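Local structure of geranyltranstransferase (Enterococcus faecalis, 3P8L) at residues Arg54-Leu57 and Val58-Val62; Phe65-Glu68 and Met69-Gln72; Leu292-Leu295 and Leu296-Gln300. The protein probably joins isopentenyl diphosphate to geranyl diphosphate, giving farnesyl diphosphate and diphosphate, with magnesium as cofactor. All blocks are in the same frame, centred on the assembly; numbering follows the deposited sequence.

How the interactions relate
Three short-range contacts follow one another along the chain of this mostly helical FPP/GGPP synthase. Interaction 1 lies within helix 53-64, interaction 2 in the loop that leads from it into helix 71-92, and interaction 3 on helix 289-298 near the C-terminus. The centres of interactions 1 and 2 are about 10 Å apart, and M69 and K67 of the loop fold back onto L59 and V62. Interaction 3, about 13 Å from interaction 1 between centres, packs L292 and L295 against L57, T60 and T61. Interactions 2 and 3 do not touch, their centres about 21 Å apart. Helix 53-64 thus touches both the 65-72 segment and the chain's last helix.

Interaction 1: Arg54-Leu57 and Val58-Val62; sequences RPLL and VLTTV
T60 and T61 each turn a hydroxyl back onto the carbonyl one helical turn earlier, within helix 53-64 of the mostly helical polyprenyl synthase fold. L56 O accepts two hydrogen bonds, from T60 N at 2.9 Å and from T60 OG1 at 2.7 Å; the amide arrives nearly along the C=O axis, while the hydroxyl stands above the carbonyl plane. L57 O also takes two donors, T61 N at 3.0 Å and T61 OG1 at 2.8 Å, but here they reach the oxygen from opposite faces of its carbonyl plane. Both hydroxyls lie anti to their own carbonyl carbon (chi1 -56° in T60 and -62° in T61), which swings them back along the helix and masks the hydroxyls inside a largely apolar interior. Ordinary backbone bonds continue the ladder through V58 N to R54 O and L59 N to P55 O. The tight side is lined by L57, V58 and T61, which meet A193 and L194 of helix 175-200, and by P55, which rests on A77 and E81 of helix 71-92. Packing is less complete around L56 and R54, both partly exposed; L56 meets S14 of helix 13-31, and R54 extends along helix 71-92 to L80 and H84. Even there L56 keeps a contact within the turn: the L56 and T60 side chains cross obliquely, L56 CD1 lying 3.7 Å from T60 OG1.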
loop_
_atom_site.group_PDB
_atom_site.type_symbol
_atom_site.label_atom_id
_atom_site.label_comp_id
_atom_site.label_asym_id
_atom_site.label_seq_id
_atom_site.Cartn_x
_atom_site.Cartn_y
_atom_site.Cartn_z
ATOM N N ARG A 54 -5.672 -15.600 -7.606
ATOM C CA ARG A 54 -4.434 -15.370 -6.865
ATOM C C ARG A 54 -4.346 -16.060 -5.477
ATOM O O ARG A 54 -3.368 -16.778 -5.215
ATOM C CB ARG A 54 -4.073 -13.878 -6.838
ATOM C CG ARG A 54 -3.679 -13.347 -8.227
ATOM C CD ARG A 54 -3.998 -11.843 -8.435
ATOM N NE ARG A 54 -3.828 -11.499 -9.842
ATOM C CZ ARG A 54 -4.723 -11.729 -10.801
ATOM N NH1 ARG A 54 -5.919 -12.253 -10.523
ATOM N NH2 ARG A 54 -4.428 -11.402 -12.056
ATOM N N PRO A 55 -5.346 -15.848 -4.599
ATOM C CA PRO A 55 -5.383 -16.633 -3.360
ATOM C C PRO A 55 -5.514 -18.141 -3.612
ATOM O O PRO A 55 -4.939 -18.929 -2.857
ATOM C CB PRO A 55 -6.630 -16.098 -2.631
ATOM C CG PRO A 55 -7.453 -15.418 -3.652
ATOM C CD PRO A 55 -6.448 -14.860 -4.637
ATOM N N LEU A 56 -6.240 -18.529 -4.661
ATOM C CA LEU A 56 -6.331 -19.931 -5.056
ATOM C C LEU A 56 -4.953 -20.513 -5.356
ATOM O O LEU A 56 -4.633 -21.593 -4.871
ATOM C CB LEU A 56 -7.317 -20.175 -6.216
ATOM C CG LEU A 56 -7.598 -21.651 -6.556
ATOM C CD1 LEU A 56 -8.085 -22.384 -5.294
ATOM C CD2 LEU A 56 -8.580 -21.851 -7.718
ATOM N N LEU A 57 -4.119 -19.767 -6.080
ATOM C CA LEU A 57 -2.728 -20.189 -6.341
ATOM C C LEU A 57 -1.886 -20.369 -5.078
ATOM O O LEU A 57 -1.200 -21.388 -4.942
ATOM C CB LEU A 57 -2.043 -19.225 -7.308
ATOM C CG LEU A 57 -2.449 -19.365 -8.776
ATOM C CD1 LEU A 57 -1.946 -18.145 -9.538
ATOM C CD2 LEU A 57 -1.911 -20.663 -9.382
ATOM N N VAL A 58 -1.964 -19.402 -4.154
ATOM C CA VAL A 58 -1.276 -19.491 -2.864
ATOM C C VAL A 58 -1.602 -20.819 -2.170
ATOM O O VAL A 58 -0.699 -21.578 -1.820
ATOM C CB VAL A 58 -1.624 -18.318 -1.903
ATOM C CG1 VAL A 58 -0.945 -18.507 -0.553
ATOM C CG2 VAL A 58 -1.200 -16.970 -2.480
ATOM N N LEU A 59 -2.892 -21.084 -2.009
ATOM C CA LEU A 59 -3.385 -22.236 -1.257
ATOM C C LEU A 59 -3.147 -23.576 -1.967
ATOM O O LEU A 59 -2.811 -24.583 -1.323
ATOM C CB LEU A 59 -4.863 -22.053 -0.920
ATOM C CG LEU A 59 -5.163 -20.835 -0.030
ATOM C CD1 LEU A 59 -6.611 -20.839 0.320
ATOM C CD2 LEU A 59 -4.318 -20.780 1.257
ATOM N N THR A 60 -3.269 -23.568 -3.290
ATOM C CA THR A 60 -3.014 -24.755 -4.080
ATOM C C THR A 60 -1.540 -25.152 -3.961
ATOM O O THR A 60 -1.218 -26.343 -3.891
ATOM C CB THR A 60 -3.459 -24.547 -5.540
ATOM O OG1 THR A 60 -4.846 -24.163 -5.552
ATOM C CG2 THR A 60 -3.308 -25.823 -6.356
ATOM N N THR A 61 -0.662 -24.153 -3.899
ATOM C CA THR A 61 0.783 -24.378 -3.830
ATOM C C THR A 61 1.132 -25.006 -2.476
ATOM O O THR A 61 1.911 -25.953 -2.422
ATOM C CB THR A 61 1.574 -23.075 -4.128
ATOM O OG1 THR A 61 1.264 -22.656 -5.462
ATOM C CG2 THR A 61 3.076 -23.279 -4.023
ATOM N N VAL A 62 0.516 -24.499 -1.408
ATOM C CA VAL A 62 0.660 -25.070 -0.067
ATOM C C VAL A 62 0.138 -26.531 -0.044
ATOM O O VAL A 62 0.762 -27.413 0.570
ATOM C CB VAL A 62 -0.049 -24.184 0.997
ATOM C CG1 VAL A 62 -0.025 -24.827 2.388
ATOM C CG2 VAL A 62 0.602 -22.798 1.063
#

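Interaction 2: Phe65-Glu68 and Met69-Gln72; sequences FQKE and METQ
K67 and E70 form a salt bridge within the loop between helices 53-64 and 71-92, with K67 NZ 2.7 Å from E70 OE2. The carboxylate oxygen offers its anti lone pair, the one away from the other oxygen, and the two side chains cross at about a right angle. K67 leaves the backbone with CG anti to N (chi1 174°), then bends at its last two torsions, bringing the ammonium back over the chain. There NZ also donates to E68 O at 3.0 Å, tilted 19° from the carbonyl plane. One ammonium therefore serves a carboxylate and a main-chain carbonyl, and a long, weak ion pair with D73 puts a second carboxylate nearby, which would probably favour the charged lysine. E70 occupies the N-cap position before helix 71-92, where its own backbone N is satisfied by D73 OD1. Upstream, K67 O accepts from H8 and F65 O from H4, both in the N-terminal histidine tag, while Q66 NE2 donates to S288 OG. M69, bent at chi2, packs its thioether against helix 53-64. The loop lies over the end of that helix, where M69 meets L59 and V62 and also reaches F13 and H17 of helix 13-31, while F65 touches V207 and L211 of helix 205-230.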
loop_
_atom_site.group_PDB
_atom_site.type_symbol
_atom_site.label_atom_id
_atom_site.label_comp_id
_atom_site.label_asym_id
_atom_site.label_seq_id
_atom_site.Cartn_x
_atom_site.Cartn_y
_atom_site.Cartn_z
ATOM N N PHE A 65 2.549 -29.151 -1.575
ATOM C CA PHE A 65 3.637 -29.572 -0.667
ATOM C C PHE A 65 3.143 -30.267 0.607
ATOM O O PHE A 65 3.892 -30.406 1.582
ATOM C CB PHE A 65 4.551 -28.393 -0.296
ATOM C CG PHE A 65 5.287 -27.812 -1.461
ATOM C CD1 PHE A 65 4.913 -26.578 -1.977
ATOM C CD2 PHE A 65 6.343 -28.500 -2.059
ATOM C CE1 PHE A 65 5.568 -26.030 -3.060
ATOM C CE2 PHE A 65 7.009 -27.956 -3.148
ATOM C CZ PHE A 65 6.618 -26.716 -3.652
ATOM N N GLN A 66 1.878 -30.682 0.577
ATOM C CA GLN A 66 1.250 -31.527 1.580
ATOM C C GLN A 66 1.306 -30.957 2.988
ATOM O O GLN A 66 1.537 -31.679 3.958
ATOM C CB GLN A 66 1.804 -32.963 1.514
ATOM C CG GLN A 66 1.333 -33.736 0.269
ATOM C CD GLN A 66 2.158 -34.984 -0.026
ATOM O OE1 GLN A 66 2.916 -35.455 0.818
ATOM N NE2 GLN A 66 2.009 -35.525 -1.230
ATOM N N LYS A 67 1.112 -29.647 3.086
ATOM C CA LYS A 67 1.050 -28.976 4.378
ATOM C C LYS A 67 -0.408 -28.713 4.724
ATOM O O LYS A 67 -1.194 -28.345 3.852
ATOM C CB LYS A 67 1.840 -27.671 4.328
ATOM C CG LYS A 67 1.734 -26.821 5.583
ATOM C CD LYS A 67 2.479 -25.516 5.414
ATOM C CE LYS A 67 1.624 -24.333 5.827
ATOM N NZ LYS A 67 0.942 -24.513 7.127
ATOM N N GLU A 68 -0.781 -28.919 5.981
ATOM C CA GLU A 68 -2.131 -28.582 6.406
ATOM C C GLU A 68 -2.282 -27.058 6.473
ATOM O O GLU A 68 -1.382 -26.373 6.960
ATOM C CB GLU A 68 -2.444 -29.210 7.761
ATOM C CG GLU A 68 -3.930 -29.201 8.101
ATOM C CD GLU A 68 -4.220 -29.692 9.505
ATOM O OE1 GLU A 68 -5.399 -30.000 9.781
ATOM O OE2 GLU A 68 -3.281 -29.768 10.331
ATOM N N MET A 69 -3.407 -26.551 5.963
ATOM C CA MET A 69 -3.707 -25.122 5.961
ATOM C C MET A 69 -3.777 -24.566 7.365
ATOM O O MET A 69 -4.385 -25.161 8.247
ATOM C CB MET A 69 -5.048 -24.835 5.271
ATOM C CG MET A 69 -5.054 -25.042 3.799
ATOM S SD MET A 69 -3.785 -24.168 2.898
ATOM C CE MET A 69 -3.796 -25.249 1.528
ATOM N N GLU A 70 -3.139 -23.422 7.562
ATOM C CA GLU A 70 -3.229 -22.691 8.820
ATOM C C GLU A 70 -3.685 -21.268 8.539
ATOM O O GLU A 70 -3.609 -20.815 7.398
ATOM C CB GLU A 70 -1.867 -22.627 9.502
ATOM C CG GLU A 70 -1.217 -23.958 9.810
ATOM C CD GLU A 70 0.125 -23.759 10.456
ATOM O OE1 GLU A 70 0.148 -23.381 11.643
ATOM O OE2 GLU A 70 1.153 -23.953 9.773
ATOM N N THR A 71 -4.154 -20.593 9.591
ATOM C CA THR A 71 -4.533 -19.175 9.594
ATOM C C THR A 71 -3.676 -18.263 8.694
ATOM O O THR A 71 -4.221 -17.543 7.837
ATOM C CB THR A 71 -4.554 -18.640 11.053
ATOM O OG1 THR A 71 -5.364 -19.510 11.848
ATOM C CG2 THR A 71 -5.127 -17.233 11.131
ATOM N N GLN A 72 -2.357 -18.316 8.865
ATOM C CA GLN A 72 -1.430 -17.454 8.112
ATOM C C GLN A 72 -1.434 -17.666 6.607
ATOM O O GLN A 72 -1.126 -16.730 5.855
ATOM C CB GLN A 72 0.011 -17.556 8.627
ATOM C CG GLN A 72 0.639 -18.944 8.525
ATOM C CD GLN A 72 0.527 -19.724 9.821
ATOM O OE1 GLN A 72 -0.531 -19.763 10.462
ATOM N NE2 GLN A 72 1.630 -20.345 10.223
#

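Interaction 3: Leu292-Leu295 and Leu296-Gln300; sequences LANL and LTQLQ
T297 bonds twice to A293 O in helix 289-298, the closing helix of this mostly helical polyprenyl synthase. T297 N lies 2.9 Å from A293 O, in the carbonyl plane, while T297 OG1 is 3.1 Å from the same oxygen and stands 42° above that plane. With OG1 anti to its own carbonyl carbon (chi1 -59°), the hydroxyl doubles the main-chain link on this partly exposed side. Next along the helix, Q298 N donates to N294 O at 2.9 Å, and two residues earlier L296 N makes a weak bond to L292 O. The side-chain amides of N294 and Q298 lie near each other, but both residues were modelled in two conformers and the N294 amide is probably turned over in the model, so how their ends pair is doubtful. L295 O touches L299 CG, a carbonyl against a leucine branch point. Beyond this shell the leucines pack against three other helices: L292 and L295 lean on L57, T60 and T61 of helix 53-64, L296 and L299 on Y218 of helix 205-230, with F214 also meeting L296 and A221 meeting L299. L277 of helix 259-283 touches L292 and A293, and L270 of the same helix meets L296. R225 NH2, from helix 205-230, makes a hydrogen bond to Q298 O, and L299 N bonds L296 O at 3.1 Å.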
loop_
_atom_site.group_PDB
_atom_site.type_symbol
_atom_site.label_atom_id
_atom_site.label_comp_id
_atom_site.label_asym_id
_atom_site.label_seq_id
_atom_site.Cartn_x
_atom_site.Cartn_y
_atom_site.Cartn_z
ATOM N N LEU A 292 -1.054 -28.445 -8.766
ATOM C CA LEU A 292 -0.555 -27.450 -9.696
ATOM C C LEU A 292 -0.718 -27.836 -11.170
ATOM O O LEU A 292 -1.021 -26.966 -11.990
ATOM C CB LEU A 292 0.882 -27.062 -9.348
ATOM C CG LEU A 292 1.057 -26.269 -8.045
ATOM C CD1 LEU A 292 2.533 -26.029 -7.749
ATOM C CD2 LEU A 292 0.318 -24.950 -8.117
ATOM N N ALA A 293 -0.559 -29.128 -11.498
ATOM C CA ALA A 293 -0.798 -29.620 -12.873
ATOM C C ALA A 293 -2.221 -29.405 -13.384
ATOM O O ALA A 293 -2.402 -29.078 -14.561
ATOM C CB ALA A 293 -0.399 -31.094 -13.022
ATOM N N ASN A 294 -3.216 -29.591 -12.513
ATOM C CA ASN A 294 -4.625 -29.379 -12.869
ATOM C C ASN A 294 -4.919 -27.920 -13.237
ATOM O O ASN A 294 -5.714 -27.640 -14.128
ATOM C CB ASN A 294 -5.551 -29.837 -11.732
ATOM C CG ASN A 294 -6.991 -29.421 -11.944
ATOM O OD1 ASN A 294 -7.683 -29.958 -12.804
ATOM N ND2 ASN A 294 -7.447 -28.450 -11.160
ATOM N N LEU A 295 -4.281 -26.990 -12.529
ATOM C CA LEU A 295 -4.444 -25.560 -12.854
ATOM C C LEU A 295 -3.911 -25.240 -14.252
ATOM O O LEU A 295 -4.507 -24.458 -14.986
ATOM C CB LEU A 295 -3.794 -24.664 -11.793
ATOM C CG LEU A 295 -4.487 -24.643 -10.419
ATOM C CD1 LEU A 295 -3.663 -23.857 -9.446
ATOM C CD2 LEU A 295 -5.906 -24.088 -10.473
ATOM N N LEU A 296 -2.801 -25.882 -14.613
ATOM C CA LEU A 296 -2.271 -25.847 -15.978
ATOM C C LEU A 296 -3.219 -26.491 -17.001
ATOM O O LEU A 296 -3.474 -25.905 -18.055
ATOM C CB LEU A 296 -0.921 -26.552 -16.008
ATOM C CG LEU A 296 0.291 -25.795 -16.510
ATOM C CD1 LEU A 296 0.323 -24.370 -15.983
ATOM C CD2 LEU A 296 1.481 -26.578 -16.031
ATOM N N THR A 297 -3.739 -27.680 -16.675
ATOM C CA THR A 297 -4.757 -28.378 -17.483
ATOM C C THR A 297 -5.984 -27.508 -17.784
ATOM O O THR A 297 -6.478 -27.522 -18.917
ATOM C CB THR A 297 -5.226 -29.704 -16.802
ATOM O OG1 THR A 297 -4.112 -30.580 -16.620
ATOM C CG2 THR A 297 -6.295 -30.437 -17.624
ATOM N N GLN A 298 -6.453 -26.742 -16.791
ATOM C CA GLN A 298 -7.658 -25.913 -16.953
ATOM C C GLN A 298 -7.477 -24.824 -18.016
ATOM O O GLN A 298 -8.459 -24.340 -18.582
ATOM C CB GLN A 298 -8.108 -25.269 -15.630
ATOM C CG GLN A 298 -8.523 -26.221 -14.495
ATOM C CD GLN A 298 -9.006 -27.580 -14.971
ATOM O OE1 GLN A 298 -9.263 -27.783 -16.157
ATOM N NE2 GLN A 298 -9.121 -28.523 -14.042
ATOM N N LEU A 299 -6.226 -24.444 -18.287
ATOM C CA LEU A 299 -5.928 -23.411 -19.294
ATOM C C LEU A 299 -5.853 -23.913 -20.757
ATOM O O LEU A 299 -5.726 -23.100 -21.675
ATOM C CB LEU A 299 -4.648 -22.649 -18.932
ATOM C CG LEU A 299 -4.540 -21.845 -17.636
ATOM C CD1 LEU A 299 -3.185 -21.160 -17.587
ATOM C CD2 LEU A 299 -5.663 -20.812 -17.460
ATOM N N GLN A 300 -5.929 -25.231 -20.966
ATOM C CA GLN A 300 -6.006 -25.830 -22.315
ATOM C C GLN A 300 -7.232 -25.359 -23.105
ATOM O O GLN A 300 -8.217 -24.903 -22.523
ATOM C CB GLN A 300 -6.061 -27.361 -22.231
ATOM C CG GLN A 300 -4.733 -28.066 -21.980
ATOM C CD GLN A 300 -4.881 -29.575 -21.780
ATOM O OE1 GLN A 300 -5.944 -30.152 -22.024
ATOM N NE2 GLN A 300 -3.806 -30.218 -21.335
#